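Local coordinates for ribose-phosphate pyrophosphokinase (Thermus thermophilus, PDB 7PN0), which catalyses the transfer of the pyrophosphate group of ATP to ribose 5-phosphate, giving phosphoribosyl pyrophosphate (PRPP), at residues 47-52 with 80-85; 71-76 with 116-121; 188-193 with 200-205; 164-169 with 207-212. One frame throughout, in Å; residues are numbered along the deposited sequence.

Interaction 1 (47-52 with 80-85); sequences LREGDV and SAARVT. With SO4 (sulfate ion), chain E.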
loop_
_atom_site.group_PDB
_atom_site.type_symbol
_atom_site.label_atom_id
_atom_site.label_comp_id
_atom_site.label_asym_id
_atom_site.label_seq_id
_atom_site.Cartn_x
_atom_site.Cartn_y
_atom_site.Cartn_z
ATOM N N LEU A 47 26.830 -1.758 -2.363
ATOM C CA LEU A 47 26.331 -1.926 -0.971
ATOM C C LEU A 47 25.310 -3.062 -0.946
ATOM O O LEU A 47 24.479 -3.109 -0.032
ATOM C CB LEU A 47 25.809 -0.576 -0.475
ATOM C CG LEU A 47 24.862 0.143 -1.430
ATOM C CD1 LEU A 47 23.707 -0.770 -1.760
ATOM C CD2 LEU A 47 24.343 1.467 -0.849
ATOM N N ARG A 48 25.357 -3.941 -1.961
ATOM C CA ARG A 48 24.422 -5.072 -2.139
ATOM C C ARG A 48 24.382 -5.932 -0.872
ATOM O O ARG A 48 25.459 -6.311 -0.369
ATOM C CB ARG A 48 24.843 -5.912 -3.345
ATOM C CG ARG A 48 23.804 -6.940 -3.757
ATOM C CD ARG A 48 24.181 -7.644 -5.036
ATOM N NE ARG A 48 24.099 -6.749 -6.191
ATOM C CZ ARG A 48 23.063 -6.657 -6.996
ATOM N NH1 ARG A 48 21.966 -7.362 -6.762
ATOM N NH2 ARG A 48 23.132 -5.860 -8.040
ATOM N N GLU A 49 23.173 -6.208 -0.370
ATOM C CA GLU A 49 22.872 -7.014 0.843
ATOM C C GLU A 49 23.549 -6.387 2.058
ATOM O O GLU A 49 23.693 -7.084 3.096
ATOM C CB GLU A 49 23.157 -8.506 0.663
ATOM C CG GLU A 49 22.495 -9.083 -0.566
ATOM C CD GLU A 49 20.973 -8.952 -0.635
ATOM O OE1 GLU A 49 20.409 -8.558 -1.743
ATOM O OE2 GLU A 49 20.360 -9.060 0.443
ATOM N N GLY A 50 23.788 -5.074 1.985
ATOM C CA GLY A 50 24.370 -4.308 3.104
ATOM C C GLY A 50 23.314 -3.880 4.094
ATOM O O GLY A 50 22.140 -3.773 3.706
ATOM N N ASP A 51 23.725 -3.688 5.350
ATOM C CA ASP A 51 22.938 -3.013 6.397
ATOM C C ASP A 51 23.394 -1.571 6.384
ATOM O O ASP A 51 24.532 -1.272 6.885
ATOM C CB ASP A 51 23.123 -3.744 7.723
ATOM C CG ASP A 51 22.086 -3.443 8.775
ATOM O OD1 ASP A 51 21.073 -2.813 8.448
ATOM O OD2 ASP A 51 22.299 -3.896 9.933
ATOM N N VAL A 52 22.642 -0.750 5.665
ATOM C CA VAL A 52 23.135 0.582 5.293
ATOM C C VAL A 52 22.456 1.635 6.152
ATOM O O VAL A 52 21.232 1.591 6.390
ATOM C CB VAL A 52 23.145 0.875 3.778
ATOM C CG1 VAL A 52 23.021 -0.282 2.853
ATOM C CG2 VAL A 52 22.590 2.208 3.332
ATOM N N SER A 80 20.099 -2.521 -4.108
ATOM C CA SER A 80 19.926 -3.863 -3.493
ATOM C C SER A 80 20.592 -3.960 -2.111
ATOM O O SER A 80 20.991 -5.041 -1.717
ATOM C CB SER A 80 20.408 -4.973 -4.422
ATOM O OG SER A 80 19.693 -4.946 -5.653
ATOM N N ALA A 81 20.591 -2.879 -1.345
ATOM C CA ALA A 81 20.802 -2.917 0.108
ATOM C C ALA A 81 19.827 -3.918 0.753
ATOM O O ALA A 81 18.702 -3.988 0.313
ATOM C CB ALA A 81 20.621 -1.555 0.685
ATOM N N ALA A 82 20.243 -4.622 1.804
ATOM C CA ALA A 82 19.362 -5.550 2.565
ATOM C C ALA A 82 18.426 -4.711 3.422
ATOM O O ALA A 82 17.260 -5.079 3.599
ATOM C CB ALA A 82 20.158 -6.482 3.430
ATOM N N ARG A 83 18.972 -3.660 4.026
ATOM C CA ARG A 83 18.222 -2.842 4.995
ATOM C C ARG A 83 18.766 -1.435 4.864
ATOM O O ARG A 83 20.015 -1.276 4.694
ATOM C CB ARG A 83 18.322 -3.340 6.430
ATOM C CG ARG A 83 17.347 -2.608 7.343
ATOM C CD ARG A 83 17.205 -3.288 8.684
ATOM N NE ARG A 83 18.479 -3.409 9.404
ATOM C CZ ARG A 83 18.580 -3.957 10.613
ATOM N NH1 ARG A 83 19.754 -4.075 11.195
ATOM N NH2 ARG A 83 17.489 -4.359 11.251
ATOM N N VAL A 84 17.872 -0.458 4.947
ATOM C CA VAL A 84 18.259 0.979 4.919
ATOM C C VAL A 84 17.688 1.704 6.144
ATOM O O VAL A 84 16.474 1.705 6.336
ATOM C CB VAL A 84 17.821 1.643 3.607
ATOM C CG1 VAL A 84 18.143 3.122 3.622
ATOM C CG2 VAL A 84 18.450 0.989 2.407
ATOM N N THR A 85 18.578 2.285 6.953
ATOM C CA THR A 85 18.199 3.121 8.106
ATOM C C THR A 85 18.519 4.579 7.790
ATOM O O THR A 85 19.717 4.881 7.441
ATOM C CB THR A 85 18.931 2.662 9.366
ATOM O OG1 THR A 85 18.610 1.286 9.628
ATOM C CG2 THR A 85 18.632 3.570 10.540
HETATM S S SO4 E . 26.386 -3.981 -7.525
HETATM O O1 SO4 E . 26.292 -4.735 -6.355
HETATM O O2 SO4 E . 27.771 -3.727 -7.843
HETATM O O3 SO4 E . 25.809 -4.690 -8.629
HETATM O O4 SO4 E . 25.730 -2.701 -7.342
HETATM O O HOH W 1 19.938 -0.339 7.894
#
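Gly-50 O takes two successive backbone N-H groups, Ala-82 N at 2.8 Å and Arg-83 N at 3.2 Å, both in its carbonyl plane. This fork marks the point where the chains settle into parallel pairing. Beyond it, Val-52 N bonds to Arg-83 O, and Thr-85 N to Val-52 O. Before it, the type II turn from Leu-47 to Gly-50 presents Glu-49 N to Ser-80 O in a nearly straight bond (2.8 Å). Asp-51 and Arg-83, paired across the strands, both carry CG anti to the backbone N (chi1 -162° and -170°), which lays their side chains alongside. Arg-83 NE makes a salt bridge to the syn side of Asp-51 OD1 (2.8 Å), with OD1 in the guanidinium plane but the bond about 31° out of the carboxylate plane. A water bridges OD1, Val-52 O and Thr-85 OG1.

Ser-80 CB sits over one face of the Arg-48 guanidinium. NE and NH2 hold a sulfate at its edge, and NH2 also pairs with Asp-142 of the second subunit. With an alanine here, that aspartate would probably lose its mate and the sulfate its two-pronged grip. Glu-49 likewise bridges to Arg-83 of the second subunit.

Val-52 CG1 presses tightly on Ala-81 CB (3.5 Å). The contact joins strands 51-55 and 83-88 of a beta-alpha-beta unit. Helix 62-78 lies against Val-84, and strand 3-7 flanks Asp-51.

Interaction 2 (71-76 with 116-121); sequences MMVDAA and QTAGAD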
loop_
_atom_site.group_PDB
_atom_site.type_symbol
_atom_site.label_atom_id
_atom_site.label_comp_id
_atom_site.label_asym_id
_atom_site.label_seq_id
_atom_site.Cartn_x
_atom_site.Cartn_y
_atom_site.Cartn_z
ATOM N N MET A 71 16.758 10.703 -1.809
ATOM C CA MET A 71 17.451 10.129 -2.994
ATOM C C MET A 71 18.512 9.082 -2.573
ATOM O O MET A 71 18.606 8.045 -3.224
ATOM C CB MET A 71 18.115 11.255 -3.782
ATOM C CG MET A 71 17.161 12.096 -4.469
ATOM S SD MET A 71 17.978 13.459 -5.309
ATOM C CE MET A 71 18.818 12.574 -6.609
ATOM N N MET A 72 19.246 9.281 -1.471
ATOM C CA MET A 72 20.251 8.274 -1.010
ATOM C C MET A 72 19.553 7.017 -0.491
ATOM O O MET A 72 20.021 5.921 -0.758
ATOM C CB MET A 72 21.155 8.879 0.058
ATOM C CG MET A 72 22.108 9.873 -0.518
ATOM S SD MET A 72 23.276 10.493 0.706
ATOM C CE MET A 72 24.286 9.040 0.886
ATOM N N VAL A 73 18.405 7.162 0.174
ATOM C CA VAL A 73 17.608 6.005 0.647
ATOM C C VAL A 73 17.075 5.251 -0.565
ATOM O O VAL A 73 17.260 3.965 -0.660
ATOM C CB VAL A 73 16.477 6.502 1.561
ATOM C CG1 VAL A 73 15.402 5.447 1.678
ATOM C CG2 VAL A 73 17.032 6.913 2.903
ATOM N N ASP A 74 16.483 5.992 -1.491
ATOM C CA ASP A 74 15.966 5.424 -2.766
ATOM C C ASP A 74 17.047 4.625 -3.530
ATOM O O ASP A 74 16.800 3.468 -3.969
ATOM C CB ASP A 74 15.342 6.513 -3.615
ATOM C CG ASP A 74 14.801 5.956 -4.905
ATOM O OD1 ASP A 74 13.853 5.093 -4.850
ATOM O OD2 ASP A 74 15.348 6.351 -5.929
ATOM N N ALA A 75 18.187 5.264 -3.746
ATOM C CA ALA A 75 19.320 4.730 -4.525
ATOM C C ALA A 75 19.864 3.500 -3.793
ATOM O O ALA A 75 20.196 2.505 -4.472
ATOM C CB ALA A 75 20.348 5.813 -4.700
ATOM N N ALA A 76 19.901 3.515 -2.452
ATOM C CA ALA A 76 20.391 2.370 -1.649
ATOM C C ALA A 76 19.468 1.189 -1.876
ATOM O O ALA A 76 20.017 0.068 -2.099
ATOM C CB ALA A 76 20.503 2.688 -0.178
ATOM N N GLN A 116 9.374 6.796 4.140
ATOM C CA GLN A 116 8.907 5.404 3.959
ATOM C C GLN A 116 8.764 5.123 2.465
ATOM O O GLN A 116 9.195 4.062 2.009
ATOM C CB GLN A 116 7.621 5.182 4.751
ATOM C CG GLN A 116 7.901 5.193 6.218
ATOM C CD GLN A 116 6.653 5.346 7.071
ATOM O OE1 GLN A 116 5.505 5.421 6.609
ATOM N NE2 GLN A 116 6.877 5.264 8.350
ATOM N N THR A 117 8.213 6.069 1.704
ATOM C CA THR A 117 8.042 5.893 0.249
ATOM C C THR A 117 9.399 5.738 -0.426
ATOM O O THR A 117 9.508 4.904 -1.365
ATOM C CB THR A 117 7.203 7.034 -0.334
ATOM O OG1 THR A 117 5.876 6.847 0.155
ATOM C CG2 THR A 117 7.220 7.016 -1.828
ATOM N N ALA A 118 10.372 6.525 -0.016
ATOM C CA ALA A 118 11.745 6.489 -0.592
ATOM C C ALA A 118 12.397 5.119 -0.342
ATOM O O ALA A 118 13.295 4.752 -1.110
ATOM C CB ALA A 118 12.537 7.619 -0.045
ATOM N N GLY A 119 11.966 4.415 0.702
ATOM C CA GLY A 119 12.393 3.044 1.004
ATOM C C GLY A 119 13.103 2.885 2.343
ATOM O O GLY A 119 13.704 1.800 2.545
ATOM N N ALA A 120 13.011 3.849 3.268
ATOM C CA ALA A 120 13.613 3.715 4.612
ATOM C C ALA A 120 12.962 2.543 5.336
ATOM O O ALA A 120 11.753 2.462 5.401
ATOM C CB ALA A 120 13.471 4.981 5.401
ATOM N N ASP A 121 13.754 1.722 5.990
ATOM C CA ASP A 121 13.225 0.579 6.773
ATOM C C ASP A 121 13.117 0.968 8.238
ATOM O O ASP A 121 12.394 0.296 8.974
ATOM C CB ASP A 121 14.108 -0.644 6.580
ATOM C CG ASP A 121 14.130 -1.129 5.155
ATOM O OD1 ASP A 121 12.990 -1.349 4.604
ATOM O OD2 ASP A 121 15.256 -1.436 4.657
#
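Val-73 and Asp-74 on helix 62-78 pack against the end of helix 107-118, mainly by van der Waals contact. Two helices of the N-terminal domain are thus packed together beside its parallel sheet, where Val-73 also touches Val-84 of strand 83-88. The apolar part rests on one methyl. Val-73 CG1, anti to the backbone N (chi1 161°), points into the turn after Ala-118 and meets the backbone more closely than any side chain: Ala-120 N lies 3.3 Å away and Gly-119 C 3.5 Å. The same methyl touches Ala-118 CB at 4.0 Å and Ala-120 CB at 4.2 Å, so the two alanines add a looser apolar fringe to the peptide between them.

The polar part is weak. Ala-118 O approaches Asp-74 CA at 3.2 Å in a CA-H...O contact, and Asp-74 N, though near, is too poorly angled to bond to it. The carboxylate of Asp-74 hydrogen-bonds instead to Ser-105 of the fourth subunit.

The backbone of the turn is the third element. Gly-119 closes helix 107-118 in a Schellman motif with positive phi (119°), where a side chain would jam against the preceding carbonyl O and would also point at Val-73. Lys-77 NZ ties this turn down, with a hydrogen bond to Gly-119 O and a salt bridge to Asp-121 OD1.

The chemistry implies a close fit of small residues, in which shape does most of the work between the two segments. Directional bonding comes from nearby: from Lys-77 on the same helix, and from Ser-105 of the fourth subunit.

Interaction 3 (188-193 with 200-205); sequences AFIDKE and VRVRML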
loop_
_atom_site.group_PDB
_atom_site.type_symbol
_atom_site.label_atom_id
_atom_site.label_comp_id
_atom_site.label_asym_id
_atom_site.label_seq_id
_atom_site.Cartn_x
_atom_site.Cartn_y
_atom_site.Cartn_z
ATOM N N ALA A 188 13.375 24.725 39.866
ATOM C CA ALA A 188 12.647 25.997 40.029
ATOM C C ALA A 188 11.909 26.276 38.731
ATOM O O ALA A 188 12.276 25.678 37.710
ATOM C CB ALA A 188 13.597 27.110 40.378
ATOM N N PHE A 189 10.935 27.178 38.780
ATOM C CA PHE A 189 10.182 27.652 37.601
ATOM C C PHE A 189 10.228 29.174 37.600
ATOM O O PHE A 189 9.933 29.795 38.653
ATOM C CB PHE A 189 8.751 27.096 37.613
ATOM C CG PHE A 189 7.979 27.463 36.373
ATOM C CD1 PHE A 189 7.324 28.674 36.264
ATOM C CD2 PHE A 189 7.988 26.622 35.278
ATOM C CE1 PHE A 189 6.688 29.035 35.083
ATOM C CE2 PHE A 189 7.336 26.975 34.105
ATOM C CZ PHE A 189 6.703 28.190 34.003
ATOM N N ILE A 190 10.478 29.780 36.449
ATOM C CA ILE A 190 10.446 31.261 36.346
ATOM C C ILE A 190 9.420 31.642 35.272
ATOM O O ILE A 190 9.594 31.318 34.084
ATOM C CB ILE A 190 11.868 31.844 36.179
ATOM C CG1 ILE A 190 11.881 33.368 36.370
ATOM C CG2 ILE A 190 12.514 31.425 34.856
ATOM C CD1 ILE A 190 13.284 33.970 36.624
ATOM N N ASP A 191 8.286 32.171 35.728
ATOM C CA ASP A 191 7.215 32.714 34.857
ATOM C C ASP A 191 7.669 34.128 34.495
ATOM O O ASP A 191 7.769 34.967 35.423
ATOM C CB ASP A 191 5.852 32.639 35.558
ATOM C CG ASP A 191 4.694 33.195 34.742
ATOM O OD1 ASP A 191 4.652 32.964 33.516
ATOM O OD2 ASP A 191 3.849 33.865 35.336
ATOM N N LYS A 192 7.992 34.356 33.225
ATOM C CA LYS A 192 8.430 35.666 32.689
ATOM C C LYS A 192 7.591 36.041 31.459
ATOM O O LYS A 192 6.875 35.160 30.937
ATOM C CB LYS A 192 9.926 35.626 32.383
ATOM C CG LYS A 192 10.445 34.312 31.813
ATOM C CD LYS A 192 10.575 34.322 30.309
ATOM C CE LYS A 192 10.454 32.934 29.725
ATOM N NZ LYS A 192 10.729 32.931 28.277
ATOM N N GLU A 193 7.651 37.320 31.065
ATOM C CA GLU A 193 6.891 37.920 29.930
ATOM C C GLU A 193 7.820 38.862 29.163
ATOM O O GLU A 193 8.416 39.753 29.816
ATOM C CB GLU A 193 5.693 38.758 30.402
ATOM C CG GLU A 193 4.663 38.000 31.227
ATOM C CD GLU A 193 3.532 37.311 30.472
ATOM O OE1 GLU A 193 3.403 37.534 29.248
ATOM O OE2 GLU A 193 2.763 36.558 31.125
ATOM N N VAL A 200 12.156 42.093 29.755
ATOM C CA VAL A 200 11.326 40.914 30.137
ATOM C C VAL A 200 11.025 41.062 31.630
ATOM O O VAL A 200 11.941 41.469 32.387
ATOM C CB VAL A 200 12.001 39.568 29.773
ATOM C CG1 VAL A 200 13.306 39.767 29.019
ATOM C CG2 VAL A 200 12.209 38.639 30.966
ATOM N N ARG A 201 9.782 40.773 32.016
ATOM C CA ARG A 201 9.239 40.980 33.385
ATOM C C ARG A 201 9.144 39.618 34.088
ATOM O O ARG A 201 8.511 38.708 33.517
ATOM C CB ARG A 201 7.885 41.700 33.281
ATOM C CG ARG A 201 6.921 41.457 34.438
ATOM C CD ARG A 201 5.462 41.559 34.014
ATOM N NE ARG A 201 5.182 42.794 33.283
ATOM C CZ ARG A 201 5.044 44.009 33.829
ATOM N NH1 ARG A 201 5.155 44.184 35.136
ATOM N NH2 ARG A 201 4.799 45.054 33.056
ATOM N N VAL A 202 9.726 39.492 35.288
ATOM C CA VAL A 202 9.536 38.301 36.167
ATOM C C VAL A 202 8.170 38.423 36.858
ATOM O O VAL A 202 8.044 39.249 37.770
ATOM C CB VAL A 202 10.677 38.127 37.190
ATOM C CG1 VAL A 202 10.519 36.829 37.971
ATOM C CG2 VAL A 202 12.045 38.186 36.518
ATOM N N ARG A 203 7.187 37.628 36.426
ATOM C CA ARG A 203 5.823 37.580 37.022
ATOM C C ARG A 203 5.869 36.729 38.295
ATOM O O ARG A 203 5.430 37.206 39.336
ATOM C CB ARG A 203 4.791 37.005 36.043
ATOM C CG ARG A 203 4.324 37.974 34.964
ATOM C CD ARG A 203 2.989 37.569 34.341
ATOM N NE ARG A 203 1.862 38.439 34.689
ATOM C CZ ARG A 203 0.744 38.570 33.972
ATOM N NH1 ARG A 203 0.580 37.889 32.847
ATOM N NH2 ARG A 203 -0.212 39.391 34.381
ATOM N N MET A 204 6.381 35.504 38.211
ATOM C CA MET A 204 6.387 34.558 39.355
ATOM C C MET A 204 7.684 33.752 39.353
ATOM O O MET A 204 8.162 33.407 38.262
ATOM C CB MET A 204 5.207 33.589 39.256
ATOM C CG MET A 204 5.087 32.694 40.460
ATOM S SD MET A 204 3.366 32.259 40.820
ATOM C CE MET A 204 2.766 33.849 41.390
ATOM N N LEU A 205 8.195 33.440 40.540
ATOM C CA LEU A 205 9.279 32.452 40.754
ATOM C C LEU A 205 8.787 31.413 41.754
ATOM O O LEU A 205 8.294 31.817 42.831
ATOM C CB LEU A 205 10.502 33.205 41.283
ATOM C CG LEU A 205 11.778 32.389 41.472
ATOM C CD1 LEU A 205 12.368 31.973 40.128
ATOM C CD2 LEU A 205 12.794 33.192 42.281
#
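Asp-191 O is gripped by two consecutive amides of the facing strand, Arg-203 N at 2.9 Å and Met-204 N at 3.2 Å, both arriving from the same face of its carbonyl plane. That is a classic beta bulge: one residue faces two, and the antiparallel register slips by one between Asp-191 and Lys-192. Asp-191 N returns a bond to Met-204 O (2.8 Å) within the bulge, and beyond it Glu-193 with Arg-201 forms a regular hydrogen-bonded pair.

Arg-203, the first of the two residues facing Asp-191, points toward the other strand and meets Glu-193. Bent at chi2 (-89°), Glu-193 brings OE2 to within 3.1 Å of Arg-203 NH1. The salt bridge is not a flat two-pronged one: NH1 comes from above the carboxylate plane, 60° out of it, and the carboxylate and guanidinium planes are nearly perpendicular (77°). Below the charges, Glu-193 CG lies along Arg-203 CD at 3.6 Å. If Glu-193 gave way to an alanine, the Arg-203 guanidinium would probably lose its partner across the hairpin and be freer to swing into solvent.

On the other face, Ile-190 CG1 meets Val-202 CG1 at 4.0 Å, the two side chains crossing at about a right angle, while Leu-205 CD1 covers Ile-190 CB. Helix 225-236 lies on this side, its Glu-229 pairing with Lys-192. The chemistry implies a two-sided hairpin: mostly aliphatic toward that helix, with the Lys-192 charge matched at its margin, while the Glu-193 to Arg-203 bridge lies on the other side, where Met-204 meets the fifth subunit.

Interaction 4 (164-169 with 207-212); sequences VVVAPD and GEVEGK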
loop_
_atom_site.group_PDB
_atom_site.type_symbol
_atom_site.label_atom_id
_atom_site.label_comp_id
_atom_site.label_asym_id
_atom_site.label_seq_id
_atom_site.Cartn_x
_atom_site.Cartn_y
_atom_site.Cartn_z
ATOM N N VAL A 164 20.814 25.107 40.730
ATOM C CA VAL A 164 19.362 24.809 40.617
ATOM C C VAL A 164 19.018 24.683 39.128
ATOM O O VAL A 164 19.528 25.451 38.322
ATOM C CB VAL A 164 18.557 25.926 41.300
ATOM C CG1 VAL A 164 18.868 27.277 40.696
ATOM C CG2 VAL A 164 17.060 25.648 41.289
ATOM N N VAL A 165 18.172 23.731 38.778
ATOM C CA VAL A 165 17.648 23.613 37.397
ATOM C C VAL A 165 16.378 24.478 37.293
ATOM O O VAL A 165 15.471 24.347 38.138
ATOM C CB VAL A 165 17.420 22.131 37.027
ATOM C CG1 VAL A 165 16.881 21.977 35.615
ATOM C CG2 VAL A 165 18.694 21.320 37.188
ATOM N N VAL A 166 16.290 25.329 36.285
ATOM C CA VAL A 166 15.146 26.254 36.128
ATOM C C VAL A 166 14.441 25.910 34.821
ATOM O O VAL A 166 15.123 25.896 33.777
ATOM C CB VAL A 166 15.617 27.715 36.123
ATOM C CG1 VAL A 166 14.441 28.663 35.958
ATOM C CG2 VAL A 166 16.449 28.025 37.364
ATOM N N ALA A 167 13.129 25.705 34.873
ATOM C CA ALA A 167 12.279 25.718 33.660
ATOM C C ALA A 167 11.731 27.125 33.459
ATOM O O ALA A 167 11.115 27.667 34.371
ATOM C CB ALA A 167 11.169 24.725 33.806
ATOM N N PRO A 168 11.974 27.772 32.306
ATOM C CA PRO A 168 11.367 29.066 32.001
ATOM C C PRO A 168 10.041 29.040 31.218
ATOM O O PRO A 168 9.640 30.063 30.727
ATOM C CB PRO A 168 12.458 29.668 31.112
ATOM C CG PRO A 168 12.887 28.495 30.272
ATOM C CD PRO A 168 12.913 27.346 31.254
ATOM N N ASP A 169 9.473 27.858 31.014
ATOM C CA ASP A 169 8.214 27.645 30.247
ATOM C C ASP A 169 7.608 26.347 30.733
ATOM O O ASP A 169 8.395 25.427 30.980
ATOM C CB ASP A 169 8.453 27.525 28.744
ATOM C CG ASP A 169 8.426 28.831 27.975
ATOM O OD1 ASP A 169 7.353 29.486 27.972
ATOM O OD2 ASP A 169 9.464 29.172 27.347
ATOM N N GLY A 207 10.474 27.987 43.768
ATOM C CA GLY A 207 11.856 27.597 44.106
ATOM C C GLY A 207 12.712 28.830 44.319
ATOM O O GLY A 207 12.198 29.973 44.214
ATOM N N GLU A 208 13.992 28.622 44.602
ATOM C CA GLU A 208 14.962 29.705 44.878
ATOM C C GLU A 208 16.062 29.710 43.811
ATOM O O GLU A 208 16.605 28.624 43.511
ATOM C CB GLU A 208 15.533 29.496 46.281
ATOM C CG GLU A 208 14.645 30.075 47.370
ATOM C CD GLU A 208 14.308 29.095 48.484
ATOM O OE1 GLU A 208 13.941 27.942 48.163
ATOM O OE2 GLU A 208 14.416 29.483 49.670
ATOM N N VAL A 209 16.408 30.889 43.296
ATOM C CA VAL A 209 17.600 31.036 42.413
ATOM C C VAL A 209 18.575 32.083 42.959
ATOM O O VAL A 209 19.689 32.172 42.408
ATOM C CB VAL A 209 17.165 31.372 40.977
ATOM C CG1 VAL A 209 16.208 30.314 40.452
ATOM C CG2 VAL A 209 16.555 32.765 40.893
ATOM N N GLU A 210 18.200 32.870 43.970
ATOM C CA GLU A 210 19.039 34.034 44.349
ATOM C C GLU A 210 20.413 33.513 44.782
ATOM O O GLU A 210 20.448 32.652 45.670
ATOM C CB GLU A 210 18.396 34.886 45.444
ATOM C CG GLU A 210 19.146 36.191 45.648
ATOM C CD GLU A 210 18.671 37.013 46.827
ATOM O OE1 GLU A 210 19.379 37.970 47.197
ATOM O OE2 GLU A 210 17.607 36.681 47.385
ATOM N N GLY A 211 21.485 34.019 44.147
ATOM C CA GLY A 211 22.897 33.660 44.413
ATOM C C GLY A 211 23.240 32.241 43.985
ATOM O O GLY A 211 24.332 31.721 44.377
ATOM N N LYS A 212 22.369 31.600 43.197
ATOM C CA LYS A 212 22.585 30.183 42.803
ATOM C C LYS A 212 23.095 30.158 41.360
ATOM O O LYS A 212 22.892 31.137 40.613
ATOM C CB LYS A 212 21.322 29.334 42.997
ATOM C CG LYS A 212 20.678 29.448 44.378
ATOM C CD LYS A 212 20.875 28.242 45.260
ATOM C CE LYS A 212 19.800 27.188 45.089
ATOM N NZ LYS A 212 19.698 26.300 46.278
#
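Val-164 meets no ring or charged plane across this contact; the flat group it touches is the peptide carbonyl of Glu-208, whose O lies 3.7 Å from CG2 and 3.9 Å from CG1. The oxygen thus rests against the end of the valine, near both methyls, in van der Waals contact and not in a bond.

Aliphatic packing supplies the rest. Val-209 CG1, anti to its carbonyl carbon (chi1 -56°), touches two valines of the strand at once, 4.0 Å from Val-164 CG1 and 3.9 Å from Val-166 CG2. Val-166 and Val-209 cross at about a right angle. Lys-212 joins through its aliphatic stem: CB lies 3.9 Å from Val-164 CG1, and the chain, bent at chi2 and chi3, folds back until CE comes near Val-164 CB.

The loop keeps its shape through its own type II turn from Val-209 to Lys-212, closed by Lys-212 N to Val-209 O at 2.9 Å, with Gly-211 at positive phi.

The loop 207-212 links strand 200-206, outermost of the sheet within this chain, to strand 213-218. Val-209 packs between strand 163-167 and helix 225-236, touching Leu-234 as Val-166 also does, while Ala-188 of strand 187-194 flanks Val-164.

The four contacts form two pairs on opposite sides of the chain's centre. Interactions 1 and 2, with centres 11 Å apart, share the N-terminal half: helix 62-78 crosses between the strands paired in interaction 1 and packs in interaction 2, and the two alternate along the sequence. Both also touch the second subunit. Interactions 3 and 4, with centres 10 Å apart, both reach the mixed sheet of the other half, where strands 163-167 and 187-194 are neighbours; the hairpin of interaction 3 is nested in the loop that interaction 4 closes. Centres of the two pairs are 46 to 52 Å apart, consistent with the two-domain build of PRPP synthetases.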